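Local atomic coordinates of NtrC family transcriptional regulator (Clostridium acetobutylicum ATCC 824, PDB entry 2Q5C), a protein that probably acts as a sigma-54-dependent transcriptional activator that binds ATP and specific DNA sequences, the piece described here being its PrpR_N-type N-terminal domain. Residues K34-L38 and T39-K43; I76-R80 and F81-R85; I166-G169 and E170-R174. All blocks are in the same frame, centred on the assembly; numbering follows the deposited sequence.

Contact 1. Residues K34-L38 and T39-K43. With SO4 (sulfate ion), chain F; SO4 (sulfate ion), chain D.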
ATOM      1  N   LYS A  34       0.003  13.059  -3.451  1.00 18.02           N
ATOM      2  CA  LYS A  34       1.445  13.009  -3.696  1.00 18.58           C
ATOM      3  C   LYS A  34       1.814  11.576  -4.007  1.00 19.31           C
ATOM      4  O   LYS A  34       1.315  10.629  -3.386  1.00 18.94           O
ATOM      5  CB  LYS A  34       2.260  13.485  -2.478  1.00 20.26           C
ATOM      6  CG  LYS A  34       1.922  14.913  -2.015  1.00 21.89           C
ATOM      7  CD  LYS A  34       2.476  15.987  -2.984  1.00 25.12           C
ATOM      8  CE  LYS A  34       2.124  17.388  -2.497  1.00 28.26           C
ATOM      9  NZ  LYS A  34       2.346  18.469  -3.534  1.00 31.95           N
ATOM     10  N   THR A  35       2.706  11.401  -4.976  1.00 20.04           N
ATOM     11  CA  THR A  35       3.090  10.084  -5.418  1.00 20.90           C
ATOM     12  C   THR A  35       4.402   9.717  -4.760  1.00 20.09           C
ATOM     13  O   THR A  35       5.463  10.279  -5.107  1.00 21.31           O
ATOM     14  CB  THR A  35       3.222  10.063  -6.966  1.00 20.52           C
ATOM     15  OG1 THR A  35       1.956  10.425  -7.529  1.00 25.26           O
ATOM     16  CG2 THR A  35       3.629   8.677  -7.473  1.00 23.30           C
ATOM     17  N   ALA A  36       4.334   8.809  -3.793  1.00 20.07           N
ATOM     18  CA  ALA A  36       5.536   8.433  -3.041  1.00 19.07           C
ATOM     19  C   ALA A  36       5.276   7.214  -2.188  1.00 18.59           C
ATOM     20  O   ALA A  36       4.128   6.873  -1.935  1.00 18.95           O
ATOM     21  CB  ALA A  36       5.966   9.605  -2.133  1.00 19.41           C
ATOM     22  N   SER A  37       6.363   6.593  -1.700  1.00 18.46           N
ATOM     23  CA  SER A  37       6.247   5.507  -0.723  1.00 18.38           C
ATOM     24  C   SER A  37       7.382   5.566   0.308  1.00 18.08           C
ATOM     25  O   SER A  37       8.411   6.242   0.094  1.00 19.11           O
ATOM     26  CB  SER A  37       6.289   4.129  -1.418  1.00 19.49           C
ATOM     27  OG  SER A  37       7.598   3.891  -1.932  1.00 22.32           O
ATOM     28  N   LEU A  38       7.177   4.835   1.394  1.00 18.65           N
ATOM     29  CA  LEU A  38       8.236   4.535   2.363  1.00 19.54           C
ATOM     30  C   LEU A  38       8.975   5.780   2.866  1.00 19.76           C
ATOM     31  O   LEU A  38       8.320   6.767   3.246  1.00 19.82           O
ATOM     32  CB  LEU A  38       9.167   3.467   1.807  1.00 20.21           C
ATOM     33  CG  LEU A  38       8.449   2.175   1.370  1.00 20.67           C
ATOM     34  CD1 LEU A  38       9.469   1.165   0.840  1.00 23.25           C
ATOM     35  CD2 LEU A  38       7.604   1.552   2.455  1.00 23.32           C
ATOM     36  N   THR A  39      10.308   5.767   2.903  1.00 19.56           N
ATOM     37  CA  THR A  39      11.028   6.926   3.485  1.00 20.95           C
ATOM     38  C   THR A  39      10.740   8.225   2.739  1.00 20.61           C
ATOM     39  O   THR A  39      10.494   9.275   3.355  1.00 20.36           O
ATOM     40  CB  THR A  39      12.541   6.649   3.588  1.00 21.25           C
ATOM     41  OG1 THR A  39      12.727   5.516   4.435  1.00 23.67           O
ATOM     42  CG2 THR A  39      13.287   7.863   4.162  1.00 23.74           C
ATOM     43  N   ARG A  40      10.727   8.188   1.411  1.00 19.67           N
ATOM     44  CA  ARG A  40      10.438   9.403   0.650  1.00 19.63           C
ATOM     45  C   ARG A  40       9.034   9.945   0.971  1.00 19.25           C
ATOM     46  O   ARG A  40       8.857  11.165   1.099  1.00 19.40           O
ATOM     47  CB  ARG A  40      10.575   9.105  -0.838  1.00 20.91           C
ATOM     48  CG  ARG A  40      10.242  10.266  -1.693  1.00 25.66           C
ATOM     49  CD  ARG A  40      10.814  10.109  -3.080  1.00 28.07           C
ATOM     50  NE  ARG A  40      10.382  11.233  -3.910  1.00 31.43           N
ATOM     51  CZ  ARG A  40       9.227  11.268  -4.566  1.00 32.86           C
ATOM     52  NH1 ARG A  40       8.392  10.234  -4.500  1.00 30.05           N
ATOM     53  NH2 ARG A  40       8.905  12.335  -5.287  1.00 32.38           N
ATOM     54  N   ALA A  41       8.046   9.048   1.119  1.00 18.14           N
ATOM     55  CA  ALA A  41       6.706   9.454   1.550  1.00 18.71           C
ATOM     56  C   ALA A  41       6.711  10.104   2.912  1.00 18.04           C
ATOM     57  O   ALA A  41       5.995  11.082   3.110  1.00 18.14           O
ATOM     58  CB  ALA A  41       5.737   8.266   1.525  1.00 18.62           C
ATOM     59  N   SER A  42       7.549   9.600   3.827  1.00 18.30           N
ATOM     60  CA  SER A  42       7.598  10.190   5.177  1.00 18.35           C
ATOM     61  C   SER A  42       8.192  11.606   5.128  1.00 18.44           C
ATOM     62  O   SER A  42       7.732  12.478   5.866  1.00 19.13           O
ATOM     63  CB  SER A  42       8.363   9.272   6.137  1.00 18.75           C
ATOM     64  OG  SER A  42       9.745   9.303   5.928  1.00 18.95           O
ATOM     65  N   LYS A  43       9.144  11.860   4.242  1.00 18.92           N
ATOM     66  CA  LYS A  43       9.689  13.223   4.091  1.00 19.05           C
ATOM     67  C   LYS A  43       8.627  14.191   3.550  1.00 19.81           C
ATOM     68  O   LYS A  43       8.471  15.322   4.018  1.00 21.11           O
ATOM     69  CB  LYS A  43      10.928  13.219   3.196  1.00 20.32           C
ATOM     70  CG  LYS A  43      11.493  14.629   2.987  1.00 21.83           C
ATOM     71  CD  LYS A  43      12.803  14.586   2.236  1.00 26.54           C
ATOM     72  CE  LYS A  43      13.369  16.011   2.041  1.00 30.09           C
ATOM     73  NZ  LYS A  43      14.765  15.939   1.443  1.00 32.79           N
TER
HETATM   74  S   SO4 F 606       3.206  14.266  -7.279  0.75 46.58           S
HETATM   75  O1  SO4 F 606       3.890  13.820  -6.064  0.75 42.31           O
HETATM   76  O2  SO4 F 606       4.111  14.128  -8.421  0.75 46.62           O
HETATM   77  O3  SO4 F 606       2.027  13.446  -7.542  0.75 46.16           O
HETATM   78  O4  SO4 F 606       2.825  15.672  -7.117  0.75 46.65           O
HETATM   79  S   SO4 D 602       3.350  21.474  -1.405  0.60 33.63           S
HETATM   80  O1  SO4 D 602       4.448  20.505  -1.496  0.60 33.97           O
HETATM   81  O2  SO4 D 602       3.723  22.630  -2.221  0.60 34.36           O
HETATM   82  O3  SO4 D 602       2.131  20.867  -1.893  0.60 32.48           O
HETATM   83  O4  SO4 D 602       3.162  21.881  -0.007  0.60 34.69           O
HETATM   84  O   HOH W   1       8.657   7.384  -3.402  1.00 24.19           O
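With CG anti to the backbone N (chi1 178°) and its chain extended as far as NE, the side chain of R40 runs back along the turn that precedes it, and a chi4 of -85° swings the guanidinium across to T35. This is a beta-to-alpha turn of a parallel alpha/beta fold, joining strand 30-35, at the border of a four-stranded sheet of order 2-1-3-4, to helix 38-48. R40 NH1 meets T35 O at 3.0 Å, in the carbonyl plane and on a lone pair, at the edge of the guanidinium and somewhat tilted from its plane. A water accepts from the same NH1 and from S37 N, which adds a second tie between the arginine and the turn. In addition, A36 CB lies 3.9 Å from A41 CB, and both methyl groups pack against I10 of the neighbouring strand.

The helix starts with two backbone bonds that reach into the turn: A41 N donates to S37 O and S42 N to L38 O, both at 3.0 Å. Farther into the helix, S42 OG donates at 2.7 Å to T39 O, which also accepts from K43 N. L38 N donates to T61 OG1 of helix 59-66. S37 OG and T39 OG1 are hydrogen-bonded to T151 and E128, so the turn also meets parts of the chain near the second sheet.

Two sulfates, probably from the crystallisation liquor, sit on the strand side. K34 NZ holds one through O3 at 2.9 Å. The second sulfate takes an almost straight bond of 2.9 Å from T35 N to its O1.

Contact 2. Residues I76-R80 and F81-R85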
ATOM      1  N   ILE A  76      -4.779   2.839   5.031  1.00 20.44           N
ATOM      2  CA  ILE A  76      -5.667   1.965   4.234  1.00 21.73           C
ATOM      3  C   ILE A  76      -5.121   0.544   4.413  1.00 22.69           C
ATOM      4  O   ILE A  76      -3.939   0.296   4.172  1.00 23.74           O
ATOM      5  CB  ILE A  76      -5.647   2.328   2.727  1.00 20.01           C
ATOM      6  CG1 ILE A  76      -6.089   3.782   2.483  1.00 22.17           C
ATOM      7  CG2 ILE A  76      -6.521   1.332   1.949  1.00 22.12           C
ATOM      8  CD1 ILE A  76      -5.613   4.327   1.100  1.00 22.62           C
ATOM      9  N   LYS A  77      -5.969  -0.362   4.907  1.00 26.75           N
ATOM     10  CA  LYS A  77      -5.492  -1.735   5.119  1.00 28.25           C
ATOM     11  C   LYS A  77      -5.492  -2.492   3.798  1.00 27.68           C
ATOM     12  O   LYS A  77      -6.450  -2.358   3.039  1.00 28.02           O
ATOM     13  CB  LYS A  77      -6.359  -2.463   6.142  1.00 30.07           C
ATOM     14  CG  LYS A  77      -6.553  -1.717   7.467  1.00 34.49           C
ATOM     15  CD  LYS A  77      -5.230  -1.419   8.170  1.00 39.41           C
ATOM     16  CE  LYS A  77      -5.457  -0.531   9.404  1.00 42.18           C
ATOM     17  NZ  LYS A  77      -4.194  -0.268  10.164  1.00 44.49           N
ATOM     18  N   VAL A  78      -4.411  -3.228   3.553  1.00 27.28           N
ATOM     19  CA  VAL A  78      -4.371  -4.195   2.450  1.00 26.16           C
ATOM     20  C   VAL A  78      -5.275  -5.373   2.878  1.00 25.59           C
ATOM     21  O   VAL A  78      -5.097  -5.918   3.970  1.00 25.99           O
ATOM     22  CB  VAL A  78      -2.952  -4.696   2.159  1.00 26.50           C
ATOM     23  CG1 VAL A  78      -2.974  -5.577   0.907  1.00 27.73           C
ATOM     24  CG2 VAL A  78      -1.966  -3.524   1.972  1.00 29.92           C
ATOM     25  N   THR A  79      -6.256  -5.723   2.043  1.00 22.69           N
ATOM     26  CA  THR A  79      -7.235  -6.745   2.415  1.00 21.95           C
ATOM     27  C   THR A  79      -6.927  -8.108   1.822  1.00 20.70           C
ATOM     28  O   THR A  79      -6.109  -8.259   0.908  1.00 19.29           O
ATOM     29  CB  THR A  79      -8.655  -6.398   2.047  1.00 22.98           C
ATOM     30  OG1 THR A  79      -8.799  -6.483   0.621  1.00 23.20           O
ATOM     31  CG2 THR A  79      -9.003  -4.983   2.492  1.00 25.51           C
ATOM     32  N   ARG A  80      -7.634  -9.097   2.353  1.00 19.40           N
ATOM     33  CA  ARG A  80      -7.466 -10.464   1.877  0.50 18.30           C
ATOM     34  C   ARG A  80      -7.953 -10.566   0.441  1.00 18.41           C
ATOM     35  O   ARG A  80      -7.300 -11.231  -0.397  1.00 18.34           O
ATOM     36  CB  ARG A  80      -8.211 -11.467   2.772  0.50 18.16           C
ATOM     37  CG  ARG A  80      -7.568 -11.662   4.135  0.50 18.29           C
ATOM     38  CD  ARG A  80      -8.551 -12.428   5.056  0.50 16.98           C
ATOM     39  NE  ARG A  80      -8.026 -12.580   6.403  0.50 22.50           N
ATOM     40  CZ  ARG A  80      -8.636 -13.268   7.360  0.50 22.36           C
ATOM     41  NH1 ARG A  80      -9.784 -13.868   7.096  0.50 19.03           N
ATOM     42  NH2 ARG A  80      -8.100 -13.347   8.571  0.50 23.97           N
ATOM     43  N   PHE A  81      -9.054  -9.890   0.126  1.00 18.38           N
ATOM     44  CA  PHE A  81      -9.572  -9.963  -1.249  1.00 17.13           C
ATOM     45  C   PHE A  81      -8.652  -9.182  -2.218  1.00 17.69           C
ATOM     46  O   PHE A  81      -8.464  -9.604  -3.375  1.00 17.31           O
ATOM     47  CB  PHE A  81     -10.998  -9.413  -1.322  1.00 18.74           C
ATOM     48  CG  PHE A  81     -11.688  -9.698  -2.618  1.00 19.25           C
ATOM     49  CD1 PHE A  81     -12.034 -10.994  -2.947  1.00 21.34           C
ATOM     50  CD2 PHE A  81     -12.047  -8.674  -3.472  1.00 19.96           C
ATOM     51  CE1 PHE A  81     -12.694 -11.278  -4.150  1.00 22.98           C
ATOM     52  CE2 PHE A  81     -12.723  -8.944  -4.666  1.00 20.18           C
ATOM     53  CZ  PHE A  81     -13.046 -10.246  -4.991  1.00 20.85           C
ATOM     54  N   ASP A  82      -8.070  -8.072  -1.774  1.00 17.38           N
ATOM     55  CA  ASP A  82      -7.073  -7.356  -2.590  1.00 17.66           C
ATOM     56  C   ASP A  82      -5.946  -8.327  -2.949  1.00 16.82           C
ATOM     57  O   ASP A  82      -5.452  -8.359  -4.102  1.00 16.49           O
ATOM     58  CB  ASP A  82      -6.414  -6.206  -1.810  1.00 18.22           C
ATOM     59  CG  ASP A  82      -7.339  -5.021  -1.505  1.00 22.30           C
ATOM     60  OD1 ASP A  82      -8.237  -4.736  -2.312  1.00 25.56           O
ATOM     61  OD2 ASP A  82      -7.058  -4.375  -0.451  1.00 24.38           O
ATOM     62  N   THR A  83      -5.493  -9.105  -1.968  1.00 16.12           N
ATOM     63  CA  THR A  83      -4.395 -10.068  -2.203  1.00 16.78           C
ATOM     64  C   THR A  83      -4.837 -11.168  -3.183  1.00 17.29           C
ATOM     65  O   THR A  83      -4.097 -11.510  -4.100  1.00 17.05           O
ATOM     66  CB  THR A  83      -3.944 -10.655  -0.875  1.00 17.41           C
ATOM     67  OG1 THR A  83      -3.448  -9.590  -0.057  1.00 18.86           O
ATOM     68  CG2 THR A  83      -2.770 -11.620  -1.112  1.00 18.97           C
ATOM     69  N   MET A  84      -6.025 -11.716  -2.995  0.50 16.85           N
ATOM     70  CA  MET A  84      -6.494 -12.754  -3.887  0.50 17.46           C
ATOM     71  C   MET A  84      -6.594 -12.230  -5.296  0.50 17.88           C
ATOM     72  O   MET A  84      -6.159 -12.918  -6.218  0.50 17.44           O
ATOM     73  CB  MET A  84      -7.834 -13.305  -3.409  0.50 17.65           C
ATOM     74  CG  MET A  84      -7.770 -13.922  -2.037  0.50 17.27           C
ATOM     75  SD  MET A  84      -6.552 -15.260  -1.880  0.50 15.58           S
ATOM     76  CE  MET A  84      -7.439 -16.631  -2.651  0.50 21.55           C
ATOM     77  N   ARG A  85      -7.146 -11.025  -5.486  1.00 17.00           N
ATOM     78  CA  ARG A  85      -7.226 -10.447  -6.853  1.00 17.11           C
ATOM     79  C   ARG A  85      -5.841 -10.425  -7.511  1.00 17.76           C
ATOM     80  O   ARG A  85      -5.701 -10.769  -8.696  1.00 18.25           O
ATOM     81  CB  ARG A  85      -7.711  -9.000  -6.805  1.00 17.19           C
ATOM     82  CG  ARG A  85      -9.199  -8.787  -6.583  1.00 17.33           C
ATOM     83  CD  ARG A  85      -9.446  -7.307  -6.367  1.00 18.67           C
ATOM     84  NE  ARG A  85     -10.832  -6.938  -6.652  1.00 19.00           N
ATOM     85  CZ  ARG A  85     -11.387  -5.777  -6.310  1.00 20.52           C
ATOM     86  NH1 ARG A  85     -10.694  -4.869  -5.673  1.00 20.89           N
ATOM     87  NH2 ARG A  85     -12.673  -5.551  -6.604  1.00 21.38           N
TER
HETATM   88  O   HOH W   2      -6.696  -1.909   0.417  1.00 29.13           O
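F81 opens the second segment, its CB 4.1 Å from T79 OG1. The phenyl ring itself leads away from the preceding loop and turns to R85 one helical turn on. Its CD2 lies 3.8 Å above one face of the R85 guanidinium, offset toward the rim of that group, while R85 NH2 lies in the plane of the ring at its edge.

D82 comes next and completes a capping box with T79, the N-cap of helix 80-90. The T79 hydroxyl stands between its own backbone N and carbonyl carbon (chi1 71°), which turns OG1 toward the first turn of the helix, where it accepts from D82 N at 3.0 Å. The reciprocal bond runs from T79 N to D82 OD2 at 2.9 Å, both with N-H...acceptor angles of 162°. The carboxylate is met on its anti side, 31° out of its plane. A water donates to the same OD2 at 2.6 Å and to K77 O, so the carboxylate ties down two residues of the incoming loop. Close to the helix N-terminus, D82 would probably be favoured as the anion.

At T83 the regular helical bonding sets in, with its N donating to T79 O at 3.1 Å. The backbone of M84 follows, donating to R80 O at 2.9 Å.

The loop leaves strand 73-76, an edge strand of the first sheet, where I76 packs on helix 170-187 and strand 54-58. T79 touches S172 of that same helix. V78 and D82 lie against I166 in the loop after strand 162-165 of the other sheet, T83 touches V107, and M84 packs on I112, M115 and L116 of helix 109-116; the capped helix start thus lies between structures attached to both sheets.

Contact 3. Residues I166-G169 and E170-R174. With SO4 (sulfate ion), chain G.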
ATOM      1  N   ILE A 166      -0.396  -5.546  -5.549  1.00 19.29           N
ATOM      2  CA  ILE A 166      -1.649  -5.678  -4.808  1.00 18.61           C
ATOM      3  C   ILE A 166      -2.231  -4.292  -4.695  1.00 19.72           C
ATOM      4  O   ILE A 166      -1.568  -3.407  -4.133  1.00 22.56           O
ATOM      5  CB  ILE A 166      -1.406  -6.244  -3.414  1.00 17.83           C
ATOM      6  CG1 ILE A 166      -0.780  -7.638  -3.509  1.00 19.06           C
ATOM      7  CG2 ILE A 166      -2.721  -6.367  -2.631  1.00 19.22           C
ATOM      8  CD1 ILE A 166      -0.245  -8.115  -2.176  1.00 19.53           C
ATOM      9  N   ASN A 167      -3.448  -4.130  -5.209  1.00 19.51           N
ATOM     10  CA  ASN A 167      -4.091  -2.808  -5.267  1.00 20.96           C
ATOM     11  C   ASN A 167      -5.075  -2.628  -4.134  1.00 21.41           C
ATOM     12  O   ASN A 167      -5.286  -3.512  -3.333  1.00 21.43           O
ATOM     13  CB  ASN A 167      -4.768  -2.633  -6.630  1.00 21.84           C
ATOM     14  CG  ASN A 167      -3.749  -2.588  -7.778  1.00 25.05           C
ATOM     15  OD1 ASN A 167      -2.683  -1.959  -7.658  1.00 29.48           O
ATOM     16  ND2 ASN A 167      -4.047  -3.309  -8.866  1.00 31.34           N
ATOM     17  N   SER A 168      -5.660  -1.449  -4.112  0.50 22.29           N
ATOM     18  CA  SER A 168      -6.680  -1.091  -3.160  0.50 22.43           C
ATOM     19  C   SER A 168      -7.829  -0.600  -3.996  0.50 23.01           C
ATOM     20  O   SER A 168      -7.669  -0.269  -5.178  0.50 24.42           O
ATOM     21  CB  SER A 168      -6.194   0.057  -2.290  0.50 23.18           C
ATOM     22  OG  SER A 168      -7.182   0.339  -1.327  0.50 23.46           O
ATOM     23  N   GLY A 169      -8.982  -0.511  -3.379  1.00 21.46           N
ATOM     24  CA  GLY A 169     -10.157  -0.104  -4.117  1.00 21.30           C
ATOM     25  C   GLY A 169     -10.913   1.029  -3.476  1.00 21.24           C
ATOM     26  O   GLY A 169     -10.487   1.609  -2.466  1.00 20.41           O
ATOM     27  N   GLU A 170     -12.039   1.336  -4.081  1.00 20.34           N
ATOM     28  CA  GLU A 170     -12.882   2.441  -3.644  1.00 19.86           C
ATOM     29  C   GLU A 170     -13.397   2.293  -2.230  1.00 20.23           C
ATOM     30  O   GLU A 170     -13.362   3.253  -1.452  1.00 19.42           O
ATOM     31  CB  GLU A 170     -14.038   2.674  -4.641  1.00 20.98           C
ATOM     32  CG  GLU A 170     -15.046   3.694  -4.137  1.00 22.03           C
ATOM     33  CD  GLU A 170     -15.993   4.145  -5.202  1.00 26.23           C
ATOM     34  OE1 GLU A 170     -15.783   3.761  -6.375  1.00 28.53           O
ATOM     35  OE2 GLU A 170     -16.940   4.903  -4.852  1.00 28.06           O
ATOM     36  N   GLU A 171     -13.891   1.120  -1.871  1.00 20.28           N
ATOM     37  CA  GLU A 171     -14.469   0.987  -0.553  1.00 22.01           C
ATOM     38  C   GLU A 171     -13.414   1.216   0.529  1.00 21.68           C
ATOM     39  O   GLU A 171     -13.676   1.886   1.532  1.00 21.39           O
ATOM     40  CB  GLU A 171     -15.169  -0.363  -0.415  1.00 23.96           C
ATOM     41  CG  GLU A 171     -15.898  -0.550   0.900  1.00 30.14           C
ATOM     42  CD  GLU A 171     -17.066   0.422   1.142  1.00 36.92           C
ATOM     43  OE1 GLU A 171     -17.608   1.036   0.181  1.00 38.42           O
ATOM     44  OE2 GLU A 171     -17.447   0.548   2.334  1.00 41.40           O
ATOM     45  N   SER A 172     -12.213   0.684   0.326  1.00 20.10           N
ATOM     46  CA  SER A 172     -11.115   0.869   1.277  1.00 20.45           C
ATOM     47  C   SER A 172     -10.767   2.367   1.436  1.00 19.11           C
ATOM     48  O   SER A 172     -10.513   2.874   2.552  1.00 19.65           O
ATOM     49  CB  SER A 172      -9.883   0.080   0.800  1.00 20.28           C
ATOM     50  OG  SER A 172     -10.097  -1.325   0.949  1.00 24.63           O
ATOM     51  N   LEU A 173     -10.761   3.096   0.330  1.00 18.77           N
ATOM     52  CA  LEU A 173     -10.433   4.515   0.395  1.00 18.03           C
ATOM     53  C   LEU A 173     -11.556   5.303   1.058  1.00 18.32           C
ATOM     54  O   LEU A 173     -11.269   6.180   1.873  1.00 18.17           O
ATOM     55  CB  LEU A 173     -10.120   5.060  -1.002  1.00 17.77           C
ATOM     56  CG  LEU A 173      -9.697   6.536  -1.051  1.00 17.32           C
ATOM     57  CD1 LEU A 173      -8.492   6.808  -0.124  1.00 19.13           C
ATOM     58  CD2 LEU A 173      -9.359   6.927  -2.488  1.00 18.68           C
ATOM     59  N   ARG A 174     -12.817   4.973   0.764  1.00 17.74           N
ATOM     60  CA  ARG A 174     -13.940   5.626   1.484  1.00 18.39           C
ATOM     61  C   ARG A 174     -13.869   5.402   2.975  1.00 20.49           C
ATOM     62  O   ARG A 174     -14.102   6.350   3.760  1.00 21.17           O
ATOM     63  CB  ARG A 174     -15.280   5.132   0.941  1.00 19.01           C
ATOM     64  CG  ARG A 174     -15.586   5.641  -0.459  1.00 19.82           C
ATOM     65  CD  ARG A 174     -16.955   5.112  -0.911  1.00 22.23           C
ATOM     66  NE  ARG A 174     -17.312   5.700  -2.188  1.00 22.26           N
ATOM     67  CZ  ARG A 174     -17.949   6.865  -2.312  1.00 23.97           C
ATOM     68  NH1 ARG A 174     -18.303   7.560  -1.229  1.00 24.74           N
ATOM     69  NH2 ARG A 174     -18.222   7.327  -3.518  1.00 27.00           N
TER
HETATM   70  S   SO4 G 608     -19.178   6.319   2.134  0.60 39.76           S
HETATM   71  O1  SO4 G 608     -18.683   5.152   2.862  0.60 39.79           O
HETATM   72  O2  SO4 G 608     -18.071   7.122   1.614  0.60 34.91           O
HETATM   73  O3  SO4 G 608     -20.014   5.842   1.033  0.60 40.48           O
HETATM   74  O4  SO4 G 608     -19.968   7.167   3.030  0.60 40.53           O
HETATM   75  O   HOH W   3      -9.512  -2.618  -1.289  1.00 37.11           O
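G169 O accepts from L173 N at 3.2 Å, and this bond starts helix 170-187 at the end of a loop from strand 162-165. G169 is the N-cap residue in this strand-to-helix connection of a parallel alpha/beta fold. It has no side chain with which to accept from the first turn, and its extended backbone is followed directly by helical E170.

A water adds to this inner shell: S172 OG lies 2.7 Å from it, and G169 N makes a weak bond of 3.0 Å to it, so the N-cap is linked to the helix by solvent as well as by backbone. S172 CB approaches G169 O, and the S172 side chain also touches T79 and I76, which places the helix start beside strand 73-76 and the loop following it.

L173 packs on I76 too, and on L16 of helix 14-27, where E170 and R174 lie against L19 and L23. Upstream, I166 O accepts from R58 NH1, fixing the incoming loop.

The outer shell is ionic. E170, with CG anti to its N (chi1 172°) and an extended chain, brings OE2 to the guanidinium edge of R174 in a side-on salt bridge: E170 OE2 offers its anti lone pair to R174 NE at 2.8 Å and is met by NH2 at 3.0 Å nearly along its C-O axis. R174 NH1 also forms a salt bridge with E26. A sulfate, probably from the crystallisation liquor and also held by K27, receives R174 NH1 on its O2 at 2.9 Å.

All three contacts are helix starts with a buried side (A36, L38 and A41; D82 and T83; S168 and L173) and exposed members such as R40, F81 and E170. Contacts 2 and 3 touch, their centres about 8 Å apart, where the chain passes between the two sheets: I76 CG2 lies 3.5 Å from S168 OG. Contact 1 stands apart, its centre about 21 Å from that of contact 2 and on the opposite side of the chain's centre. Their chemistry differs too: contact 2 is capped by side chains, contact 3 has glycine at the N-cap and so no side-chain cap, with a water beside it, and contact 1 joins strand to helix by backbone bonds and an R40-T35 bond.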